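Side-chain contacts in hydroquinone dioxygenase large subunit (Pseudomonas sp., PDB 4ZXA), which probably catalyses, with its small partner subunit, the iron(II)-dependent oxidative ring cleavage of hydroquinone, the dioxygen reaction for which the enzyme is named: residues Glu262-Met267 with Ile301-Tyr306; Val228-Ser233 with Phe250-Phe255; Asn93-Val98 with Asn258-Trp263. All blocks are in the same frame, centred on the assembly; numbering follows the deposited sequence.

Contact 1 (Glu262-Met267 with Ile301-Tyr306); sequences EWFIQM and IRHQGY. With CD (cadmium ion), chain I; H8N (4-hydroxybenzonitrile), chain J.
Glu-262 and Phe-264 on strand 262-266 face His-303 on strand 301-307 across the interior between two sheets, with the backbones well apart: Glu-262 CA lies 10.6 Å from Ile-301 CA and Phe-264 CA lies 11.4 Å from Gly-305 CA. Side chains and a cadmium ion bridge this width, as in other cupin metal sites. The Glu-262 chain, extended beyond CG, delivers both carboxylate oxygens to the metal, OE1 at 2.4 Å and OE2 at 2.5 Å from the cadmium. From the facing strand His-303 turns its CG into the position between backbone N and carbonyl carbon (chi1 57°), which directs NE2 to the ion at 2.2 Å. The carboxylate and imidazole planes are 21° apart, and Glu-262 OE1 sits at the ring edge, 3.1 Å from His-303 CE1. Phe-264 reaches the same imidazole from the opposite direction; the two rings are nearly parallel, but slid so far apart that they scarcely overlap. Phe-264 CZ also approaches 4-hydroxybenzonitrile, 3.7 Å from its CAF. His-256 and Asn-258 complete the protein part of the site. The nitrile nitrogen NAA occupies a further coordination position, 2.3 Å from the cadmium, so the chemistry is that of a bound phenolic nitrile held directly on a metal that probably stands in for the iron(II) of the working enzyme.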
# COMPACT_ATOMS: atom_id res chain seq x y z
N GLU E 262 -15.63 9.29 -18.42
CA GLU E 262 -14.70 8.42 -19.15
C GLU E 262 -15.42 7.17 -19.61
O GLU E 262 -16.37 6.73 -18.95
CB GLU E 262 -13.55 8.00 -18.25
CG GLU E 262 -12.65 9.12 -17.83
CD GLU E 262 -11.83 8.77 -16.61
OE1 GLU E 262 -12.21 7.82 -15.90
OE2 GLU E 262 -10.80 9.44 -16.38
N TRP E 263 -14.94 6.58 -20.71
CA TRP E 263 -15.47 5.30 -21.19
C TRP E 263 -14.40 4.21 -21.22
O TRP E 263 -13.31 4.39 -21.76
CB TRP E 263 -16.12 5.45 -22.56
CG TRP E 263 -17.37 6.29 -22.54
CD1 TRP E 263 -17.45 7.65 -22.59
CD2 TRP E 263 -18.73 5.82 -22.47
NE1 TRP E 263 -18.77 8.06 -22.56
CE2 TRP E 263 -19.57 6.95 -22.48
CE3 TRP E 263 -19.31 4.55 -22.42
CZ2 TRP E 263 -20.96 6.85 -22.43
CZ3 TRP E 263 -20.68 4.45 -22.36
CH2 TRP E 263 -21.49 5.59 -22.38
N PHE E 264 -14.73 3.08 -20.61
CA PHE E 264 -13.85 1.91 -20.59
C PHE E 264 -14.51 0.76 -21.38
O PHE E 264 -15.66 0.41 -21.11
CB PHE E 264 -13.62 1.46 -19.15
CG PHE E 264 -12.82 2.42 -18.30
CD1 PHE E 264 -12.08 3.44 -18.88
CD2 PHE E 264 -12.78 2.28 -16.92
CE1 PHE E 264 -11.33 4.32 -18.09
CE2 PHE E 264 -12.03 3.15 -16.12
CZ PHE E 264 -11.31 4.18 -16.71
N ILE E 265 -13.81 0.20 -22.37
CA ILE E 265 -14.25 -1.05 -23.01
C ILE E 265 -13.23 -2.15 -22.73
O ILE E 265 -12.11 -2.11 -23.26
CB ILE E 265 -14.28 -0.95 -24.53
CG1 ILE E 265 -14.90 0.38 -24.99
CG2 ILE E 265 -15.01 -2.16 -25.11
CD1 ILE E 265 -16.38 0.36 -25.12
N GLN E 266 -13.60 -3.13 -21.91
CA GLN E 266 -12.66 -4.17 -21.52
C GLN E 266 -12.49 -5.20 -22.64
O GLN E 266 -13.45 -5.87 -23.04
CB GLN E 266 -13.10 -4.82 -20.20
CG GLN E 266 -12.09 -5.78 -19.58
CD GLN E 266 -10.85 -5.07 -19.08
OE1 GLN E 266 -10.94 -3.95 -18.58
NE2 GLN E 266 -9.69 -5.70 -19.20
N MET E 267 -11.28 -5.34 -23.17
CA MET E 267 -11.09 -6.17 -24.36
C MET E 267 -10.66 -7.60 -24.06
O MET E 267 -11.06 -8.53 -24.77
CB MET E 267 -10.15 -5.50 -25.37
CG MET E 267 -10.78 -4.32 -26.07
SD MET E 267 -9.75 -3.59 -27.36
CE MET E 267 -8.22 -3.36 -26.49
N ILE E 301 -17.00 11.00 -9.67
CA ILE E 301 -16.49 9.95 -8.80
C ILE E 301 -14.97 9.91 -8.88
O ILE E 301 -14.35 10.58 -9.70
CB ILE E 301 -17.11 8.54 -9.14
CG1 ILE E 301 -16.99 8.20 -10.63
CG2 ILE E 301 -18.58 8.47 -8.73
CD1 ILE E 301 -15.60 7.75 -11.06
N ARG E 302 -14.38 9.13 -7.99
CA ARG E 302 -12.97 8.78 -8.10
C ARG E 302 -12.91 7.25 -8.09
O ARG E 302 -13.84 6.59 -7.62
CB ARG E 302 -12.19 9.33 -6.91
CG ARG E 302 -12.64 8.72 -5.60
CD ARG E 302 -12.03 9.43 -4.43
NE ARG E 302 -11.48 8.47 -3.48
CZ ARG E 302 -11.08 8.78 -2.25
NH1 ARG E 302 -11.17 10.04 -1.81
NH2 ARG E 302 -10.58 7.83 -1.46
N HIS E 303 -11.82 6.68 -8.60
CA HIS E 303 -11.77 5.24 -8.77
C HIS E 303 -10.34 4.74 -8.92
O HIS E 303 -9.43 5.52 -9.13
CB HIS E 303 -12.62 4.84 -9.98
CG HIS E 303 -12.21 5.51 -11.26
ND1 HIS E 303 -12.89 5.35 -12.43
CD2 HIS E 303 -11.16 6.33 -11.53
CE1 HIS E 303 -12.29 6.05 -13.39
NE2 HIS E 303 -11.24 6.64 -12.86
N GLN E 304 -10.15 3.43 -8.80
CA GLN E 304 -8.84 2.82 -8.92
C GLN E 304 -9.10 1.40 -9.41
O GLN E 304 -10.10 0.79 -9.03
CB GLN E 304 -8.12 2.82 -7.56
CG GLN E 304 -6.65 2.38 -7.62
CD GLN E 304 -5.89 2.62 -6.32
OE1 GLN E 304 -6.46 2.58 -5.23
NE2 GLN E 304 -4.59 2.88 -6.43
N GLY E 305 -8.22 0.88 -10.26
CA GLY E 305 -8.44 -0.43 -10.85
C GLY E 305 -7.51 -1.52 -10.35
O GLY E 305 -6.41 -1.25 -9.88
N TYR E 306 -7.97 -2.76 -10.46
CA TYR E 306 -7.18 -3.92 -10.07
C TYR E 306 -7.24 -4.96 -11.17
O TYR E 306 -8.32 -5.34 -11.63
CB TYR E 306 -7.70 -4.50 -8.74
CG TYR E 306 -7.58 -3.52 -7.60
CD1 TYR E 306 -8.44 -2.44 -7.51
CD2 TYR E 306 -6.60 -3.66 -6.63
CE1 TYR E 306 -8.34 -1.53 -6.48
CE2 TYR E 306 -6.49 -2.76 -5.60
CZ TYR E 306 -7.37 -1.69 -5.53
OH TYR E 306 -7.29 -0.75 -4.52
CD CD I . -10.60 8.30 -14.18
NAA H8N J . -8.73 7.14 -14.97
CAC H8N J . -8.00 6.41 -15.46
CAI H8N J . -7.08 5.43 -16.10
CAF H8N J . -7.58 4.19 -16.45
CAD H8N J . -6.75 3.24 -17.05
CAH H8N J . -5.43 3.59 -17.29
OAB H8N J . -4.61 2.67 -17.88
CAE H8N J . -4.93 4.84 -16.95
CAG H8N J . -5.76 5.77 -16.35

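Contact 2 (Val228-Ser233 with Phe250-Phe255); sequences VTWNPS and FILPVF. With H8N (4-hydroxybenzonitrile), chain J.
Trp-230 presents one face of its indole to Leu-252 and Pro-253, where the loop after helix 219-224 meets the start of strand 251-257. With CG anti to the carbonyl carbon (chi1 -52°), the side chain leaves a left-handed backbone position and heads for the facing segment. Trp-230 CB already lies 3.8 Å from Pro-253 CD, and CG is 3.7 Å from that same methylene, which makes a CH-pi contact with the five-membered ring. Leu-252 CA sits more squarely over that ring, 3.8 Å from its centroid and 17° off the normal. At the pyrrole side, NE1 passes near the Ile-251 carbonyl, but its hydrogen bond goes to Glu-249 O. Further along, Leu-252 N stands over the indole face, 3.4 Å from Trp-230 CE2, and Trp-230 CZ2 has Phe-250 O at its edge, 3.6 Å away. On the other flank of the six-membered ring, Trp-230 CE3 touches Leu-252 CD1 at 3.5 Å. Trp-230 CE3 also lies 3.6 Å from the phenolic oxygen OAB of 4-hydroxybenzonitrile, whose CAH is in the indole plane at its rim. Two neighbours extend this wall: Pro-232 brings CD to 3.5 Å from CAE of the ligand, and Leu-252 CD1 approaches the same carbon. Glu-248 hydrogen-bonds the ligand. The chemistry is thus divided: the indole face is held by peptide and CH groups and its N-H by a carbonyl, which together should fix the ring's rotation, while its benzo edge helps to enclose the phenol end of the bound molecule.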
# COMPACT_ATOMS: atom_id res chain seq x y z
N VAL E 228 4.75 -1.36 -21.10
CA VAL E 228 4.39 -0.54 -19.94
C VAL E 228 2.98 -0.87 -19.49
O VAL E 228 2.19 -1.39 -20.27
CB VAL E 228 4.46 0.98 -20.26
CG1 VAL E 228 5.84 1.37 -20.73
CG2 VAL E 228 3.41 1.35 -21.31
N THR E 229 2.67 -0.56 -18.24
CA THR E 229 1.32 -0.78 -17.73
C THR E 229 0.61 0.52 -17.35
O THR E 229 1.25 1.54 -17.09
CB THR E 229 1.34 -1.69 -16.50
OG1 THR E 229 2.05 -1.04 -15.44
CG2 THR E 229 2.01 -2.99 -16.84
N TRP E 230 -0.71 0.47 -17.33
CA TRP E 230 -1.53 1.64 -17.02
C TRP E 230 -1.06 2.88 -17.77
O TRP E 230 -0.67 3.90 -17.16
CB TRP E 230 -1.55 1.86 -15.52
CG TRP E 230 -1.94 0.61 -14.77
CD1 TRP E 230 -1.10 -0.29 -14.19
CD2 TRP E 230 -3.27 0.12 -14.55
NE1 TRP E 230 -1.81 -1.30 -13.59
CE2 TRP E 230 -3.15 -1.07 -13.80
CE3 TRP E 230 -4.54 0.58 -14.89
CZ2 TRP E 230 -4.27 -1.80 -13.39
CZ3 TRP E 230 -5.65 -0.15 -14.49
CH2 TRP E 230 -5.50 -1.32 -13.74
N ASN E 231 -1.08 2.78 -19.10
CA ASN E 231 -0.68 3.89 -19.94
C ASN E 231 -1.46 4.00 -21.25
O ASN E 231 -1.01 3.54 -22.30
CB ASN E 231 0.82 3.82 -20.23
CG ASN E 231 1.37 5.15 -20.69
OD1 ASN E 231 1.13 6.19 -20.07
ND2 ASN E 231 2.10 5.14 -21.80
N PRO E 232 -2.64 4.62 -21.18
CA PRO E 232 -3.47 4.81 -22.37
C PRO E 232 -2.65 5.46 -23.48
O PRO E 232 -2.05 6.52 -23.25
CB PRO E 232 -4.58 5.76 -21.88
CG PRO E 232 -4.65 5.51 -20.38
CD PRO E 232 -3.22 5.25 -19.98
N SER E 233 -2.61 4.83 -24.65
CA SER E 233 -1.84 5.31 -25.77
C SER E 233 -2.71 5.26 -27.04
O SER E 233 -3.41 4.27 -27.28
CB SER E 233 -0.58 4.46 -25.93
OG SER E 233 0.28 4.98 -26.94
N PHE E 250 -1.60 -5.62 -12.14
CA PHE E 250 -1.58 -5.19 -10.75
C PHE E 250 -2.58 -4.08 -10.46
O PHE E 250 -3.76 -4.20 -10.75
CB PHE E 250 -0.16 -4.75 -10.36
CG PHE E 250 0.06 -4.69 -8.88
CD1 PHE E 250 -0.40 -5.69 -8.05
CD2 PHE E 250 0.74 -3.62 -8.32
CE1 PHE E 250 -0.20 -5.62 -6.69
CE2 PHE E 250 0.94 -3.55 -6.96
CZ PHE E 250 0.48 -4.56 -6.14
N ILE E 251 -2.10 -3.01 -9.84
CA ILE E 251 -2.96 -1.91 -9.43
C ILE E 251 -2.65 -0.59 -10.11
O ILE E 251 -1.49 -0.19 -10.19
CB ILE E 251 -2.86 -1.67 -7.91
CG1 ILE E 251 -2.95 -2.99 -7.14
CG2 ILE E 251 -3.92 -0.69 -7.43
CD1 ILE E 251 -2.63 -2.86 -5.68
N LEU E 252 -3.68 0.10 -10.61
CA LEU E 252 -3.51 1.47 -11.11
C LEU E 252 -2.68 2.27 -10.09
O LEU E 252 -3.05 2.39 -8.93
CB LEU E 252 -4.88 2.13 -11.31
CG LEU E 252 -4.87 3.57 -11.84
CD1 LEU E 252 -4.29 3.66 -13.25
CD2 LEU E 252 -6.27 4.19 -11.80
N PRO E 253 -1.52 2.79 -10.52
CA PRO E 253 -0.58 3.41 -9.57
C PRO E 253 -1.11 4.67 -8.84
O PRO E 253 -0.41 5.20 -7.98
CB PRO E 253 0.62 3.75 -10.46
CG PRO E 253 0.53 2.77 -11.61
CD PRO E 253 -0.94 2.64 -11.86
N VAL E 254 -2.31 5.14 -9.17
CA VAL E 254 -2.92 6.27 -8.49
C VAL E 254 -4.37 5.96 -8.33
O VAL E 254 -4.88 5.08 -9.01
CB VAL E 254 -2.81 7.58 -9.32
CG1 VAL E 254 -1.37 8.02 -9.46
CG2 VAL E 254 -3.46 7.40 -10.71
N PHE E 255 -5.07 6.67 -7.46
CA PHE E 255 -6.52 6.73 -7.62
C PHE E 255 -6.93 8.06 -8.24
O PHE E 255 -6.42 9.14 -7.90
CB PHE E 255 -7.32 6.33 -6.36
CG PHE E 255 -7.28 7.33 -5.22
CD1 PHE E 255 -6.38 7.17 -4.16
CD2 PHE E 255 -8.19 8.40 -5.18
CE1 PHE E 255 -6.37 8.08 -3.08
CE2 PHE E 255 -8.19 9.33 -4.11
CZ PHE E 255 -7.28 9.17 -3.06
NAA H8N J . -8.73 7.14 -14.97
CAC H8N J . -8.00 6.41 -15.46
CAI H8N J . -7.08 5.43 -16.10
CAF H8N J . -7.58 4.19 -16.45
CAD H8N J . -6.75 3.24 -17.05
CAH H8N J . -5.43 3.59 -17.29
OAB H8N J . -4.61 2.67 -17.88
CAE H8N J . -4.93 4.84 -16.95
CAG H8N J . -5.76 5.77 -16.35

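Contact 3 (Asn93-Val98 with Asn258-Trp263); sequences NYYGKV and NDRVEW. With CD (cadmium ion), chain I; H8N (4-hydroxybenzonitrile), chain J.
Tyr-95 and Asp-259 are brought together from opposite directions by two first torsions: the tyrosine carries CG roughly anti to its carbonyl carbon (chi1 -37°), and the aspartate places CG between backbone N and carbonyl carbon (chi1 75°). Lying at the ring edge, near its plane, Asp-259 OD2 accepts from Tyr-95 OH at 2.6 Å and is met on its syn side, a little out of the carboxylate plane. The other oxygen, Asp-259 OD1, is taken by Arg-260 NE in a salt bridge of 3.0 Å; the hydrogen bond is fairly straight (161° at the hydrogen) and meets OD1 from above the carboxylate plane. The bent Arg-260 chain also carries NH2 to 3.2 Å from Tyr-95 OH, its guanidinium steeply inclined to the phenol ring. On the backbone side, Asn-93 OD1 accepts from Tyr-95 N at 2.9 Å, an Asx turn in the hairpin between strands 89-93 and 97-102. Pro-324 of helix 323-329 packs against both Tyr-95 and Arg-260. Next to Asp-259, Asn-258 OD1 binds the cadmium at 2.3 Å, and its ND2 makes a weak hydrogen bond to Glu-262 OE1. Both carboxylate oxygens of Asp-259 are thus engaged, which would favour its ionised form and tie the N-terminal hairpin to the loop that carries Asn-258 and leads into the strand of Glu-262.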
# COMPACT_ATOMS: atom_id res chain seq x y z
N ASN E 93 -4.82 18.88 -12.38
CA ASN E 93 -4.39 19.59 -13.57
C ASN E 93 -5.40 20.68 -13.88
O ASN E 93 -6.61 20.40 -13.98
CB ASN E 93 -4.25 18.64 -14.77
CG ASN E 93 -3.39 19.23 -15.88
OD1 ASN E 93 -3.03 20.41 -15.84
ND2 ASN E 93 -3.04 18.41 -16.87
N TYR E 94 -4.89 21.89 -14.02
CA TYR E 94 -5.67 23.05 -14.40
C TYR E 94 -5.32 23.51 -15.81
O TYR E 94 -5.62 24.63 -16.20
CB TYR E 94 -5.58 24.16 -13.35
CG TYR E 94 -6.44 23.84 -12.15
CD1 TYR E 94 -7.81 23.69 -12.28
CD2 TYR E 94 -5.88 23.64 -10.90
CE1 TYR E 94 -8.60 23.38 -11.20
CE2 TYR E 94 -6.67 23.33 -9.81
CZ TYR E 94 -8.03 23.20 -9.97
OH TYR E 94 -8.82 22.89 -8.90
N TYR E 95 -4.71 22.61 -16.58
CA TYR E 95 -4.41 22.86 -17.98
C TYR E 95 -3.58 24.10 -18.36
O TYR E 95 -3.99 24.91 -19.18
CB TYR E 95 -5.71 22.77 -18.78
CG TYR E 95 -6.59 21.68 -18.22
CD1 TYR E 95 -6.13 20.37 -18.16
CD2 TYR E 95 -7.84 21.95 -17.71
CE1 TYR E 95 -6.91 19.37 -17.64
CE2 TYR E 95 -8.63 20.96 -17.19
CZ TYR E 95 -8.16 19.67 -17.16
OH TYR E 95 -8.94 18.67 -16.64
N GLY E 96 -2.43 24.24 -17.71
CA GLY E 96 -1.52 25.36 -17.92
C GLY E 96 -0.84 25.61 -16.59
O GLY E 96 0.33 25.97 -16.50
N LYS E 97 -1.63 25.41 -15.55
CA LYS E 97 -1.20 25.43 -14.15
C LYS E 97 -1.57 24.09 -13.49
O LYS E 97 -2.56 23.46 -13.86
CB LYS E 97 -1.88 26.58 -13.40
CG LYS E 97 -1.41 27.98 -13.81
CD LYS E 97 -2.45 29.05 -13.43
CE LYS E 97 -1.81 30.43 -13.27
NZ LYS E 97 -1.00 30.86 -14.45
N VAL E 98 -0.77 23.65 -12.53
CA VAL E 98 -1.08 22.43 -11.80
C VAL E 98 -0.96 22.65 -10.30
O VAL E 98 0.08 23.10 -9.82
CB VAL E 98 -0.12 21.28 -12.17
CG1 VAL E 98 -0.37 20.08 -11.26
CG2 VAL E 98 -0.26 20.89 -13.63
N ASN E 258 -12.22 12.09 -11.16
CA ASN E 258 -12.64 12.50 -12.51
C ASN E 258 -13.08 13.97 -12.64
O ASN E 258 -13.50 14.58 -11.67
CB ASN E 258 -13.77 11.58 -12.99
CG ASN E 258 -13.26 10.25 -13.55
OD1 ASN E 258 -12.12 9.85 -13.31
ND2 ASN E 258 -14.12 9.57 -14.30
N ASP E 259 -12.99 14.54 -13.85
CA ASP E 259 -13.65 15.82 -14.12
C ASP E 259 -14.37 15.85 -15.47
O ASP E 259 -14.77 16.92 -15.96
CB ASP E 259 -12.64 16.98 -14.04
CG ASP E 259 -11.73 17.03 -15.24
OD1 ASP E 259 -11.61 16.01 -15.95
OD2 ASP E 259 -11.14 18.10 -15.48
N ARG E 260 -14.50 14.68 -16.07
CA ARG E 260 -15.28 14.47 -17.28
C ARG E 260 -15.72 13.02 -17.23
O ARG E 260 -15.19 12.26 -16.45
CB ARG E 260 -14.42 14.71 -18.52
CG ARG E 260 -13.13 13.90 -18.56
CD ARG E 260 -12.09 14.54 -19.48
NE ARG E 260 -11.73 15.85 -18.96
CZ ARG E 260 -11.21 16.84 -19.68
NH1 ARG E 260 -10.97 16.67 -20.97
NH2 ARG E 260 -10.93 18.01 -19.09
N VAL E 261 -16.70 12.63 -18.04
CA VAL E 261 -17.08 11.24 -18.13
C VAL E 261 -15.98 10.48 -18.89
O VAL E 261 -15.45 11.00 -19.88
CB VAL E 261 -18.44 11.08 -18.87
CG1 VAL E 261 -18.71 9.62 -19.20
CG2 VAL E 261 -19.58 11.66 -18.05
N GLU E 262 -15.63 9.29 -18.42
CA GLU E 262 -14.70 8.42 -19.15
C GLU E 262 -15.42 7.17 -19.61
O GLU E 262 -16.37 6.73 -18.95
CB GLU E 262 -13.55 8.00 -18.25
CG GLU E 262 -12.65 9.12 -17.83
CD GLU E 262 -11.83 8.77 -16.61
OE1 GLU E 262 -12.21 7.82 -15.90
OE2 GLU E 262 -10.80 9.44 -16.38
N TRP E 263 -14.94 6.58 -20.71
CA TRP E 263 -15.47 5.30 -21.19
C TRP E 263 -14.40 4.21 -21.22
O TRP E 263 -13.31 4.39 -21.76
CB TRP E 263 -16.12 5.45 -22.56
CG TRP E 263 -17.37 6.29 -22.54
CD1 TRP E 263 -17.45 7.65 -22.59
CD2 TRP E 263 -18.73 5.82 -22.47
NE1 TRP E 263 -18.77 8.06 -22.56
CE2 TRP E 263 -19.57 6.95 -22.48
CE3 TRP E 263 -19.31 4.55 -22.42
CZ2 TRP E 263 -20.96 6.85 -22.43
CZ3 TRP E 263 -20.68 4.45 -22.36
CH2 TRP E 263 -21.49 5.59 -22.38
CD CD I . -10.60 8.30 -14.18
NAA H8N J . -8.73 7.14 -14.97
CAC H8N J . -8.00 6.41 -15.46
CAI H8N J . -7.08 5.43 -16.10
CAF H8N J . -7.58 4.19 -16.45
CAD H8N J . -6.75 3.24 -17.05
CAH H8N J . -5.43 3.59 -17.29
OAB H8N J . -4.61 2.67 -17.88
CAE H8N J . -4.93 4.84 -16.95
CAG H8N J . -5.76 5.77 -16.35

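The three contacts show a cupin site assembled from facing strands, a pocket loop and an outer polar contact. Contact 1 holds the cadmium; contact 2, its centre about 11 Å away, walls the phenol end of the same ligand. Strands 251-257 and 301-307, neighbours in one sheet, join these two through Leu-252, whose N lies 3.1 Å from Gly-305 O. Contact 3, centred about 15 Å from contact 1, shares Glu-262 with it and adds Asn-258. Contacts 2 and 3, about 17 Å apart between centres, adjoin in sequence: the chain passes the pocket wall, reaches the metal at Asn-258, swings outward at Asp-259 and Arg-260 and returns to the metal at Glu-262.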